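Local structure of putative N-acetylmuramoyl-L-alanine amidase,autolysin cwp6 (Peptoclostridium difficile, 5J72) at residues E165-G170 and I373-I378; R9-L14 and T107-I112; S21-E26 and K53-E58; V500-T505 and G512-L517. The protein probably hydrolyses the amide bond between N-acetylmuramic acid and L-alanine in peptidoglycan, and carries three CWB2 domains that bind the cell wall. All blocks are in the same frame, centred on the assembly; numbering follows the deposited sequence.

Along the chain, contacts 2 and 3 come first, then contact 1, then contact 4. Contacts 2 and 3 lie in the N-terminal domain, their nearest atoms about 9 Å apart. Contact 3 falls within the span of chain that contact 2 closes. The side chains of K10 in contact 2 and S21 in contact 3 are each about 8 Å from a bound calcium ion. Contact 1 joins the first CWB2 domain to the third. Contact 4 belongs to the amidase domain, where the R514 side chain is about 9 Å from the zinc ion. The centres of contacts 3 and 4 are about 55 Å apart, on opposite sides of the chain's centre.

Contact 1 of 4, residues E165-G170 and I373-I378; sequences ELAADG and IIVDSI
A167 and V375 make the close apolar contact between residues 165-170 and 373-378. The CB atoms of A167 and V375 lie 3.5 Å apart. CG2 of V375 adds a second touch, 3.8 Å from A167 CB. The CA atoms of A167 and V375 are only 5.2 Å apart, so the two backbones come close here. I378 reaches the same methyl group from one turn further along helix 375-387. Its side chain is extended at chi2 (171°), which carries CD1 toward A167. The exact place of CD1 is doubtful, because the model sets it too near the A167 carbonyl. The other branch, CG2, packs against the G170 backbone, 3.8 Å from G170 O. I374 makes a looser contact: its CG2 is 4.5 Å from A168 CA.

The polar bonds do not cross the contact. The helix turn is held by the bond from I378 N to I374 O, 3.2 Å long. N163 OD1, just before residues 165-170, accepts a hydrogen bond from E165 N.

Neighbouring helices complete the surroundings. I374 also touches Y271 and L274, and A168 touches E270, all on helix 270-283 of the second CWB2 domain. V375 touches R140 of helix 140-151. All three CWB2 domains therefore meet around this point. The chemistry is apolar and without direction, which implies that close fit of small and branched side chains, not polar pairing, joins the first domain to the third here.

Contact 2 of 4, residues R9-L14 and T107-I112; sequences RKSVVL and TQEFII
The Q108 amide is the flat group that meets L14. Its NE2 end does the touching, 3.8 Å from L14 CD1, and the two side chains cross obliquely. Both amide ends are bonded beyond the two segments. OE1 accepts from W73 NE1 and NE2 donates to K65 O, which fixes the rotation of the amide. CG stands anti to the backbone N (chi1 -178°), and the extended chain passes alongside the backbone of V13 and L14. The E109 carboxylate meets S11 through water. That water donates to E109 OE1 and lies 2.7 Å from S11 OG.

Three backbone bonds join the strands. T107 N donates to K10 O, V12 N to T107 O at 2.8 Å, and E109 N to V12 O at 2.8 Å. Beyond V12 the strands part: L14 N and E109 O are 4.3 Å apart, and a water bridges them.

S11, T107, V13 and E109 turn to one face of the sheet, where V13 and E109 touch P131 of strand 128-135. V12 and Q108 turn to the other, where both touch Y63. K10 NZ bonds to D103 O; D103 is a calcium ligand in a known structure of this protein. V12 bonds to T107 O and E109 N, the residues on either side of its partner Q108, as in a parallel ladder, here of strands 11-13 and 106-113 in the N-terminal domain.

Contact 3 of 4, residues S21-E26 and K53-E58; sequences SVKFKE and KTDSYE
K23 NZ is gripped by D55 and T54. It forms a salt bridge with D55 OD1 at 2.8 Å and a hydrogen bond with D55 O at 3.0 Å. The bond to D55 O arrives from above the carbonyl plane. A weak bond to T54 O, 3.3 Å from K23 NZ, completes the set. The lysine chain is bent at chi3 (-126°) and chi4, which turns its end in toward the loop. On the way, K23 CB passes 3.6 Å from S56 OG. The other carboxylate oxygen of D55, OD2, bonds to Y50 OH. A water accepts from F24 N and lies 2.9 Å from D55 O, to which it may donate.

V22 and Y57 are a regular hydrogen-bonded antiparallel pair, joining strands 16-24 and 56-63. V22 N reaches Y57 O at 2.9 Å. Y57 N reaches V22 O at 2.8 Å, with an almost straight N-H...O angle of 177°. The Y57 ring turns its edge to V22 O, and its OH bonds to A30 O. F24 CD1 touches Y57 CD1, and I33 lies against V22, F24 and Y57.

D55 has a positive phi, and D55 and S56 together face N51 of strand 42-51. This is a G1 beta bulge at the start of strand 56-63, where it runs antiparallel to strand 42-51 in the N-terminal domain.

Contact 4 of 4, residues V500-T505 and G512-L517; sequences VMTRDT and GERTAL
T502 overlaps the aliphatic base of R514, the two side chains crossing at about a right angle. T502 CG2 lies 4.0 Å from R514 CB. The same methyl, T502 CG2, is also 4.0 Å from L517 CD2. That CD2 comes closer still to the backbone, 3.7 Å from T502 CA. L517 CG stands anti to the backbone N (chi1 -179°), which sends the leucine across to the strand. V500 CG1 meets the same L517 CD2 at 4.1 Å.

Strand 498-501 is an outermost strand of the amidase sheet within this chain. Helix 511-521 follows it in sequence and packs against its end, in a domain of the zinc exopeptidase-like clan. T502 OG1 bonds to D457 OD1, and R514 NH1 forms a salt bridge with that same oxygen. R514 NH2 donates to the carbonyls of M509 and H460, and H460 is a zinc ligand.

R503 NE stands 4.5 Å from R514 NH2. The D457 carboxylate, paired with R514, and the carbonyl oxygens round R503 probably ease the proximity of these like charges: R503 NE donates to P458 O, and R503 NH2 to G459 O and K478 O. R503 NH1 reaches T505 O at 3.1 Å, in the guanidinium plane but from above the carbonyl plane.

Contact 1 of 4, residues E165-G170 and I373-I378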
loop_
_atom_site.group_PDB
_atom_site.type_symbol
_atom_site.label_atom_id
_atom_site.label_comp_id
_atom_site.label_asym_id
_atom_site.label_seq_id
_atom_site.Cartn_x
_atom_site.Cartn_y
_atom_site.Cartn_z
ATOM N N GLU A 165 9.228 11.264 16.033
ATOM C CA GLU A 165 9.904 10.026 16.479
ATOM C C GLU A 165 8.902 9.178 17.243
ATOM O O GLU A 165 9.233 8.075 17.613
ATOM C CB GLU A 165 11.168 10.348 17.333
ATOM C CG GLU A 165 12.074 11.427 16.722
ATOM C CD GLU A 165 12.823 10.990 15.451
ATOM O OE1 GLU A 165 12.707 9.804 15.070
ATOM O OE2 GLU A 165 13.532 11.837 14.834
ATOM N N LEU A 166 7.688 9.671 17.505
ATOM C CA LEU A 166 6.641 8.869 18.119
ATOM C C LEU A 166 5.548 8.805 17.074
ATOM O O LEU A 166 4.353 8.938 17.407
ATOM C CB LEU A 166 5.924 9.410 19.368
ATOM C CG LEU A 166 6.725 9.685 20.608
ATOM C CD1 LEU A 166 5.816 10.621 21.416
ATOM C CD2 LEU A 166 7.048 8.396 21.400
ATOM N N ALA A 167 5.913 8.612 15.829
ATOM C CA ALA A 167 4.908 8.642 14.784
ATOM C C ALA A 167 3.742 7.656 14.994
ATOM O O ALA A 167 2.637 7.953 14.547
ATOM C CB ALA A 167 5.587 8.389 13.447
ATOM N N ALA A 168 3.956 6.504 15.686
ATOM C CA ALA A 168 2.873 5.522 15.878
ATOM C C ALA A 168 1.690 6.174 16.516
ATOM O O ALA A 168 0.572 5.670 16.401
ATOM C CB ALA A 168 3.339 4.359 16.741
ATOM N N ASP A 169 1.914 7.305 17.171
ATOM C CA ASP A 169 0.830 8.024 17.805
ATOM C C ASP A 169 -0.035 8.780 16.817
ATOM O O ASP A 169 -1.214 8.965 17.077
ATOM C CB ASP A 169 1.405 8.991 18.825
ATOM C CG ASP A 169 1.441 8.381 20.211
ATOM O OD1 ASP A 169 2.286 8.822 21.034
ATOM O OD2 ASP A 169 0.623 7.460 20.479
ATOM N N GLY A 170 0.518 9.223 15.694
ATOM C CA GLY A 170 -0.293 9.942 14.725
ATOM C C GLY A 170 -0.887 9.035 13.670
ATOM O O GLY A 170 -1.328 9.493 12.635
ATOM N N ILE A 373 9.515 1.850 8.320
ATOM C CA ILE A 373 9.251 2.930 9.262
ATOM C C ILE A 373 7.771 3.226 9.205
ATOM O O ILE A 373 7.100 2.778 8.263
ATOM C CB ILE A 373 10.087 4.147 8.883
ATOM C CG1 ILE A 373 9.904 4.456 7.392
ATOM C CG2 ILE A 373 11.583 3.868 9.193
ATOM C CD1 ILE A 373 10.737 5.641 6.998
ATOM N N ILE A 374 7.250 3.900 10.164
ATOM C CA ILE A 374 5.826 4.203 10.111
ATOM C C ILE A 374 5.589 5.667 9.610
ATOM O O ILE A 374 4.621 5.924 8.923
ATOM C CB ILE A 374 5.260 4.119 11.565
ATOM C CG1 ILE A 374 5.334 2.644 12.089
ATOM C CG2 ILE A 374 3.831 4.647 11.604
ATOM C CD1 ILE A 374 4.447 1.733 11.298
ATOM N N VAL A 375 6.502 6.586 9.985
ATOM C CA VAL A 375 6.226 8.014 9.781
ATOM C C VAL A 375 6.056 8.430 8.321
ATOM O O VAL A 375 5.227 9.294 8.094
ATOM C CB VAL A 375 7.351 8.826 10.454
ATOM C CG1 VAL A 375 8.693 8.574 9.731
ATOM C CG2 VAL A 375 6.999 10.326 10.452
ATOM N N ASP A 376 6.783 7.835 7.358
ATOM C CA ASP A 376 6.639 8.320 5.976
ATOM C C ASP A 376 5.235 8.019 5.471
ATOM O O ASP A 376 4.718 8.776 4.647
ATOM C CB ASP A 376 7.684 7.675 5.058
ATOM C CG ASP A 376 9.068 8.348 5.158
ATOM O OD1 ASP A 376 9.189 9.396 5.869
ATOM O OD2 ASP A 376 10.027 7.831 4.552
ATOM N N SER A 377 4.630 6.885 5.909
ATOM C CA SER A 377 3.267 6.574 5.425
ATOM C C SER A 377 2.282 7.518 6.115
ATOM O O SER A 377 1.249 7.858 5.556
ATOM C CB SER A 377 2.898 5.128 5.743
ATOM O OG SER A 377 3.676 4.294 4.896
ATOM N N ILE A 378 2.589 7.920 7.360
ATOM C CA ILE A 378 1.685 8.864 8.051
ATOM C C ILE A 378 1.712 10.230 7.326
ATOM O O ILE A 378 0.666 10.772 7.032
ATOM C CB ILE A 378 2.176 9.087 9.521
ATOM C CG1 ILE A 378 1.882 7.849 10.359
ATOM C CG2 ILE A 378 1.401 10.241 10.161
ATOM C CD1 ILE A 378 2.544 7.979 11.721
#

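Contact 2 of 4, residues R9-L14 and T107-I112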
loop_
_atom_site.group_PDB
_atom_site.type_symbol
_atom_site.label_atom_id
_atom_site.label_comp_id
_atom_site.label_asym_id
_atom_site.label_seq_id
_atom_site.Cartn_x
_atom_site.Cartn_y
_atom_site.Cartn_z
ATOM N N ARG A 9 -4.662 17.587 -8.269
ATOM C CA ARG A 9 -3.371 16.987 -8.717
ATOM C C ARG A 9 -2.476 18.002 -9.320
ATOM O O ARG A 9 -2.954 18.841 -10.065
ATOM C CB ARG A 9 -3.612 15.972 -9.868
ATOM C CG ARG A 9 -4.787 15.027 -9.669
ATOM C CD ARG A 9 -4.635 13.685 -10.439
ATOM N NE ARG A 9 -5.895 12.939 -10.210
ATOM C CZ ARG A 9 -6.140 12.128 -9.171
ATOM N NH1 ARG A 9 -7.327 11.562 -9.030
ATOM N NH2 ARG A 9 -5.197 11.863 -8.296
ATOM N N LYS A 10 -1.155 17.948 -9.017
ATOM C CA LYS A 10 -0.208 18.881 -9.600
ATOM C C LYS A 10 0.727 18.129 -10.575
ATOM O O LYS A 10 1.541 18.737 -11.275
ATOM C CB LYS A 10 0.635 19.493 -8.504
ATOM C CG LYS A 10 -0.230 20.304 -7.487
ATOM C CD LYS A 10 -1.073 21.357 -8.243
ATOM C CE LYS A 10 -0.443 22.713 -8.287
ATOM N NZ LYS A 10 0.368 23.062 -7.041
ATOM N N SER A 11 0.616 16.801 -10.601
ATOM C CA SER A 11 1.381 15.960 -11.550
ATOM C C SER A 11 0.345 15.066 -12.242
ATOM O O SER A 11 -0.425 14.365 -11.547
ATOM C CB SER A 11 2.418 15.132 -10.791
ATOM O OG SER A 11 3.195 14.372 -11.695
ATOM N N VAL A 12 0.259 15.098 -13.580
ATOM C CA VAL A 12 -0.755 14.328 -14.299
ATOM C C VAL A 12 -0.109 13.635 -15.532
ATOM O O VAL A 12 1.100 13.768 -15.712
ATOM C CB VAL A 12 -1.923 15.273 -14.766
ATOM C CG1 VAL A 12 -2.602 15.917 -13.535
ATOM C CG2 VAL A 12 -1.404 16.360 -15.712
ATOM N N VAL A 13 -0.911 12.941 -16.309
ATOM C CA VAL A 13 -0.445 12.360 -17.586
ATOM C C VAL A 13 -1.615 12.620 -18.535
ATOM O O VAL A 13 -2.678 13.033 -18.132
ATOM C CB VAL A 13 -0.135 10.822 -17.520
ATOM C CG1 VAL A 13 0.963 10.516 -16.477
ATOM C CG2 VAL A 13 -1.390 10.070 -17.123
ATOM N N LEU A 14 -1.430 12.354 -19.822
ATOM C CA LEU A 14 -2.534 12.507 -20.787
ATOM C C LEU A 14 -3.691 11.627 -20.370
ATOM O O LEU A 14 -3.480 10.402 -20.109
ATOM C CB LEU A 14 -1.955 12.104 -22.193
ATOM C CG LEU A 14 -2.970 12.294 -23.338
ATOM C CD1 LEU A 14 -3.269 13.812 -23.603
ATOM C CD2 LEU A 14 -2.337 11.690 -24.634
ATOM N N THR A 107 2.140 19.742 -13.889
ATOM C CA THR A 107 3.063 19.119 -14.825
ATOM C C THR A 107 2.449 17.858 -15.420
ATOM O O THR A 107 1.970 16.963 -14.686
ATOM C CB THR A 107 4.381 18.797 -14.084
ATOM O OG1 THR A 107 4.879 20.007 -13.540
ATOM C CG2 THR A 107 5.419 18.205 -15.021
ATOM N N GLN A 108 2.460 17.771 -16.751
ATOM C CA GLN A 108 1.930 16.593 -17.455
ATOM C C GLN A 108 3.105 15.759 -17.901
ATOM O O GLN A 108 3.841 16.101 -18.842
ATOM C CB GLN A 108 1.073 17.027 -18.662
ATOM C CG GLN A 108 0.449 15.838 -19.401
ATOM C CD GLN A 108 -0.636 16.356 -20.327
ATOM O OE1 GLN A 108 -1.437 17.206 -19.958
ATOM N NE2 GLN A 108 -0.732 15.783 -21.550
ATOM N N GLU A 109 3.312 14.620 -17.240
ATOM C CA GLU A 109 4.436 13.740 -17.577
ATOM C C GLU A 109 3.931 12.645 -18.511
ATOM O O GLU A 109 2.742 12.570 -18.810
ATOM C CB GLU A 109 4.930 13.044 -16.306
ATOM C CG GLU A 109 5.189 14.006 -15.182
ATOM C CD GLU A 109 6.611 14.592 -15.262
ATOM O OE1 GLU A 109 7.042 15.211 -14.277
ATOM O OE2 GLU A 109 7.273 14.439 -16.289
ATOM N N PHE A 110 4.834 11.783 -18.968
ATOM C CA PHE A 110 4.424 10.680 -19.829
ATOM C C PHE A 110 5.200 9.409 -19.516
ATOM O O PHE A 110 6.257 9.484 -18.897
ATOM C CB PHE A 110 4.553 11.054 -21.333
ATOM C CG PHE A 110 5.967 11.325 -21.775
ATOM C CD1 PHE A 110 6.475 12.610 -21.763
ATOM C CD2 PHE A 110 6.782 10.292 -22.223
ATOM C CE1 PHE A 110 7.774 12.865 -22.167
ATOM C CE2 PHE A 110 8.087 10.539 -22.626
ATOM C CZ PHE A 110 8.579 11.827 -22.592
ATOM N N ILE A 111 4.665 8.267 -19.904
ATOM C CA ILE A 111 5.314 6.944 -19.665
ATOM C C ILE A 111 6.652 6.923 -20.351
ATOM O O ILE A 111 6.705 7.227 -21.558
ATOM C CB ILE A 111 4.370 5.876 -20.247
ATOM C CG1 ILE A 111 3.204 5.671 -19.255
ATOM C CG2 ILE A 111 5.152 4.549 -20.475
ATOM C CD1 ILE A 111 1.970 5.004 -19.984
ATOM N N ILE A 112 7.693 6.570 -19.656
ATOM C CA ILE A 112 8.992 6.578 -20.279
ATOM C C ILE A 112 9.422 5.158 -20.677
ATOM O O ILE A 112 8.858 4.168 -20.203
ATOM C CB ILE A 112 10.071 7.226 -19.393
ATOM C CG1 ILE A 112 10.234 6.488 -18.094
ATOM C CG2 ILE A 112 9.709 8.715 -19.142
ATOM C CD1 ILE A 112 11.108 7.301 -17.124
HETATM O O HOH W 1 3.787 21.361 -11.364
HETATM O O HOH W 2 5.596 15.575 -12.095
HETATM O O HOH W 3 1.214 11.551 -20.799
#

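Contact 3 of 4, residues S21-E26 and K53-E58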
loop_
_atom_site.group_PDB
_atom_site.type_symbol
_atom_site.label_atom_id
_atom_site.label_comp_id
_atom_site.label_asym_id
_atom_site.label_seq_id
_atom_site.Cartn_x
_atom_site.Cartn_y
_atom_site.Cartn_z
ATOM N N SER A 21 -11.819 23.149 -7.383
ATOM C CA SER A 21 -12.800 23.894 -6.635
ATOM C C SER A 21 -12.284 25.341 -6.484
ATOM O O SER A 21 -11.147 25.534 -6.011
ATOM C CB SER A 21 -12.968 23.211 -5.270
ATOM O OG SER A 21 -13.696 24.028 -4.373
ATOM N N VAL A 22 -13.081 26.332 -6.901
ATOM C CA VAL A 22 -12.759 27.735 -6.746
ATOM C C VAL A 22 -13.823 28.432 -5.858
ATOM O O VAL A 22 -15.025 28.326 -6.121
ATOM C CB VAL A 22 -12.664 28.435 -8.101
ATOM C CG1 VAL A 22 -12.370 29.911 -7.904
ATOM C CG2 VAL A 22 -11.536 27.792 -8.922
ATOM N N LYS A 23 -13.369 29.149 -4.832
ATOM C CA LYS A 23 -14.300 29.814 -3.926
ATOM C C LYS A 23 -14.029 31.286 -3.953
ATOM O O LYS A 23 -12.850 31.666 -3.812
ATOM C CB LYS A 23 -14.069 29.258 -2.497
ATOM C CG LYS A 23 -15.155 29.733 -1.497
ATOM C CD LYS A 23 -15.101 28.851 -0.212
ATOM C CE LYS A 23 -16.438 28.241 0.122
ATOM N NZ LYS A 23 -17.483 29.287 0.248
ATOM N N PHE A 24 -15.045 32.117 -4.164
ATOM C CA PHE A 24 -14.866 33.574 -4.166
ATOM C C PHE A 24 -15.539 34.169 -2.916
ATOM O O PHE A 24 -16.630 33.715 -2.577
ATOM C CB PHE A 24 -15.580 34.285 -5.346
ATOM C CG PHE A 24 -14.866 34.109 -6.661
ATOM C CD1 PHE A 24 -14.956 32.912 -7.360
ATOM C CD2 PHE A 24 -14.136 35.148 -7.217
ATOM C CE1 PHE A 24 -14.332 32.768 -8.599
ATOM C CE2 PHE A 24 -13.501 35.004 -8.481
ATOM C CZ PHE A 24 -13.612 33.813 -9.153
ATOM N N LYS A 25 -14.928 35.157 -2.300
ATOM C CA LYS A 25 -15.560 35.829 -1.159
ATOM C C LYS A 25 -16.828 36.547 -1.703
ATOM O O LYS A 25 -17.901 36.510 -1.101
ATOM C CB LYS A 25 -14.596 36.866 -0.561
ATOM C CG LYS A 25 -15.333 37.731 0.503
ATOM C CD LYS A 25 -15.002 37.277 1.892
ATOM C CE LYS A 25 -15.723 38.150 2.892
ATOM N N GLU A 26 -16.690 37.172 -2.859
ATOM C CA GLU A 26 -17.774 37.890 -3.486
ATOM C C GLU A 26 -18.871 36.965 -4.079
ATOM O O GLU A 26 -18.556 35.891 -4.612
ATOM C CB GLU A 26 -17.195 38.755 -4.598
ATOM C CG GLU A 26 -18.237 39.682 -5.222
ATOM C CD GLU A 26 -17.687 40.489 -6.415
ATOM O OE1 GLU A 26 -18.446 41.279 -6.966
ATOM O OE2 GLU A 26 -16.528 40.333 -6.804
ATOM N N LYS A 53 -24.553 24.196 -1.949
ATOM C CA LYS A 53 -24.239 23.553 -0.679
ATOM C C LYS A 53 -22.915 24.099 -0.155
ATOM O O LYS A 53 -22.816 24.458 1.005
ATOM C CB LYS A 53 -24.111 22.027 -0.875
ATOM C CG LYS A 53 -23.748 21.256 0.393
ATOM C CD LYS A 53 -23.708 19.711 0.140
ATOM C CE LYS A 53 -24.605 18.940 1.118
ATOM N NZ LYS A 53 -24.108 17.546 1.363
ATOM N N THR A 54 -21.885 24.183 -1.020
ATOM C CA THR A 54 -20.581 24.620 -0.557
ATOM C C THR A 54 -20.249 26.076 -0.897
ATOM O O THR A 54 -19.174 26.516 -0.509
ATOM C CB THR A 54 -19.497 23.699 -1.172
ATOM O OG1 THR A 54 -19.572 23.852 -2.609
ATOM C CG2 THR A 54 -19.710 22.210 -0.833
ATOM N N ASP A 55 -21.119 26.811 -1.614
ATOM C CA ASP A 55 -20.796 28.197 -1.993
ATOM C C ASP A 55 -19.416 28.220 -2.787
ATOM O O ASP A 55 -18.573 29.086 -2.580
ATOM C CB ASP A 55 -20.674 29.068 -0.714
ATOM C CG ASP A 55 -20.356 30.508 -1.046
ATOM O OD1 ASP A 55 -19.513 31.103 -0.341
ATOM O OD2 ASP A 55 -20.921 31.035 -2.030
ATOM N N SER A 56 -19.223 27.250 -3.656
ATOM C CA SER A 56 -17.948 27.080 -4.417
ATOM C C SER A 56 -18.253 26.686 -5.874
ATOM O O SER A 56 -19.314 26.156 -6.134
ATOM C CB SER A 56 -17.169 25.906 -3.831
ATOM O OG SER A 56 -16.189 26.422 -2.959
ATOM N N TYR A 57 -17.318 26.934 -6.790
ATOM C CA TYR A 57 -17.501 26.507 -8.180
ATOM C C TYR A 57 -16.690 25.179 -8.240
ATOM O O TYR A 57 -15.488 25.172 -7.903
ATOM C CB TYR A 57 -16.961 27.606 -9.109
ATOM C CG TYR A 57 -17.891 28.811 -9.106
ATOM C CD1 TYR A 57 -17.748 29.830 -8.159
ATOM C CD2 TYR A 57 -18.916 28.919 -10.030
ATOM C CE1 TYR A 57 -18.612 30.921 -8.143
ATOM C CE2 TYR A 57 -19.783 29.999 -10.022
ATOM C CZ TYR A 57 -19.632 30.991 -9.077
ATOM O OH TYR A 57 -20.544 32.021 -9.062
ATOM N N GLU A 58 -17.324 24.090 -8.662
ATOM C CA GLU A 58 -16.674 22.790 -8.633
ATOM C C GLU A 58 -16.762 22.101 -9.974
ATOM O O GLU A 58 -17.779 22.229 -10.673
ATOM C CB GLU A 58 -17.419 21.863 -7.611
ATOM C CG GLU A 58 -17.361 22.397 -6.165
ATOM C CD GLU A 58 -18.253 21.578 -5.210
ATOM O OE1 GLU A 58 -18.251 21.874 -3.999
ATOM O OE2 GLU A 58 -18.963 20.660 -5.675
HETATM O O HOH W 4 -17.618 31.029 -4.477
#

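Contact 4 of 4, residues V500-T505 and G512-L517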
loop_
_atom_site.group_PDB
_atom_site.type_symbol
_atom_site.label_atom_id
_atom_site.label_comp_id
_atom_site.label_asym_id
_atom_site.label_seq_id
_atom_site.Cartn_x
_atom_site.Cartn_y
_atom_site.Cartn_z
ATOM N N VAL A 500 11.886 -15.978 -9.324
ATOM C CA VAL A 500 10.816 -15.887 -10.313
ATOM C C VAL A 500 9.757 -16.905 -9.853
ATOM O O VAL A 500 10.105 -18.078 -9.660
ATOM C CB VAL A 500 11.267 -16.268 -11.761
ATOM C CG1 VAL A 500 10.065 -16.284 -12.682
ATOM C CG2 VAL A 500 12.334 -15.282 -12.307
ATOM N N MET A 501 8.498 -16.515 -9.698
ATOM C CA MET A 501 7.496 -17.501 -9.298
ATOM C C MET A 501 6.797 -18.019 -10.555
ATOM O O MET A 501 6.497 -17.224 -11.435
ATOM C CB MET A 501 6.421 -16.847 -8.399
ATOM C CG MET A 501 6.990 -16.304 -7.047
ATOM S SD MET A 501 5.705 -15.825 -5.914
ATOM C CE MET A 501 5.015 -17.478 -5.494
ATOM N N THR A 502 6.506 -19.300 -10.663
ATOM C CA THR A 502 5.808 -19.760 -11.874
ATOM C C THR A 502 4.403 -19.116 -11.921
ATOM O O THR A 502 3.918 -18.796 -12.990
ATOM C CB THR A 502 5.706 -21.309 -11.900
ATOM O OG1 THR A 502 5.110 -21.738 -10.686
ATOM C CG2 THR A 502 7.064 -21.990 -12.063
ATOM N N ARG A 503 3.773 -18.929 -10.766
ATOM C CA ARG A 503 2.506 -18.222 -10.660
ATOM C C ARG A 503 2.493 -17.507 -9.307
ATOM O O ARG A 503 3.079 -18.024 -8.320
ATOM C CB ARG A 503 1.298 -19.179 -10.769
ATOM C CG ARG A 503 1.178 -20.171 -9.589
ATOM C CD ARG A 503 -0.120 -21.040 -9.696
ATOM N NE ARG A 503 -0.200 -22.045 -8.611
ATOM C CZ ARG A 503 -0.997 -21.907 -7.564
ATOM N NH1 ARG A 503 -1.762 -20.841 -7.413
ATOM N NH2 ARG A 503 -1.045 -22.882 -6.647
ATOM N N ASP A 504 1.862 -16.338 -9.236
ATOM C CA ASP A 504 1.814 -15.647 -7.943
ATOM C C ASP A 504 0.369 -15.426 -7.581
ATOM O O ASP A 504 0.061 -14.697 -6.636
ATOM C CB ASP A 504 2.554 -14.313 -7.991
ATOM C CG ASP A 504 2.243 -13.514 -9.239
ATOM O OD1 ASP A 504 1.041 -13.342 -9.557
ATOM O OD2 ASP A 504 3.194 -13.058 -9.893
ATOM N N THR A 505 -0.523 -16.051 -8.315
ATOM C CA THR A 505 -1.929 -15.971 -8.022
ATOM C C THR A 505 -2.607 -17.281 -8.393
ATOM O O THR A 505 -1.978 -18.181 -8.965
ATOM C CB THR A 505 -2.561 -14.803 -8.845
ATOM O OG1 THR A 505 -3.809 -14.471 -8.232
ATOM C CG2 THR A 505 -2.754 -15.186 -10.270
ATOM N N GLY A 512 4.353 -28.560 -18.092
ATOM C CA GLY A 512 5.224 -28.218 -19.199
ATOM C C GLY A 512 5.474 -26.732 -19.284
ATOM O O GLY A 512 6.532 -26.298 -19.750
ATOM N N GLU A 513 4.509 -25.933 -18.820
ATOM C CA GLU A 513 4.762 -24.467 -18.834
ATOM C C GLU A 513 5.756 -24.078 -17.662
ATOM O O GLU A 513 6.682 -23.277 -17.838
ATOM C CB GLU A 513 3.438 -23.695 -18.652
ATOM C CG GLU A 513 3.753 -22.219 -18.863
ATOM C CD GLU A 513 2.532 -21.304 -18.942
ATOM O OE1 GLU A 513 1.368 -21.782 -18.776
ATOM O OE2 GLU A 513 2.773 -20.076 -19.160
ATOM N N ARG A 514 5.556 -24.686 -16.481
ATOM C CA ARG A 514 6.433 -24.428 -15.326
ATOM C C ARG A 514 7.810 -24.830 -15.680
ATOM O O ARG A 514 8.773 -24.127 -15.350
ATOM C CB ARG A 514 5.919 -25.211 -14.126
ATOM C CG ARG A 514 4.492 -24.785 -13.756
ATOM C CD ARG A 514 3.836 -25.862 -12.923
ATOM N NE ARG A 514 2.397 -25.667 -12.796
ATOM C CZ ARG A 514 1.779 -25.326 -11.670
ATOM N NH1 ARG A 514 2.481 -25.083 -10.561
ATOM N NH2 ARG A 514 0.456 -25.271 -11.628
ATOM N N THR A 515 7.965 -26.006 -16.349
ATOM C CA THR A 515 9.310 -26.437 -16.711
ATOM C C THR A 515 9.916 -25.570 -17.794
ATOM O O THR A 515 11.113 -25.249 -17.714
ATOM C CB THR A 515 9.303 -27.922 -17.163
ATOM O OG1 THR A 515 8.527 -28.660 -16.189
ATOM C CG2 THR A 515 10.698 -28.491 -17.142
ATOM N N ALA A 516 9.129 -25.166 -18.801
ATOM C CA ALA A 516 9.687 -24.302 -19.869
ATOM C C ALA A 516 10.213 -23.028 -19.245
ATOM O O ALA A 516 11.278 -22.545 -19.622
ATOM C CB ALA A 516 8.614 -23.936 -20.887
ATOM N N LEU A 517 9.472 -22.497 -18.250
ATOM C CA LEU A 517 9.882 -21.283 -17.566
ATOM C C LEU A 517 11.193 -21.516 -16.917
ATOM O O LEU A 517 12.104 -20.679 -17.027
ATOM C CB LEU A 517 8.851 -20.856 -16.502
ATOM C CG LEU A 517 9.199 -19.558 -15.756
ATOM C CD1 LEU A 517 9.346 -18.395 -16.774
ATOM C CD2 LEU A 517 8.109 -19.236 -14.773
#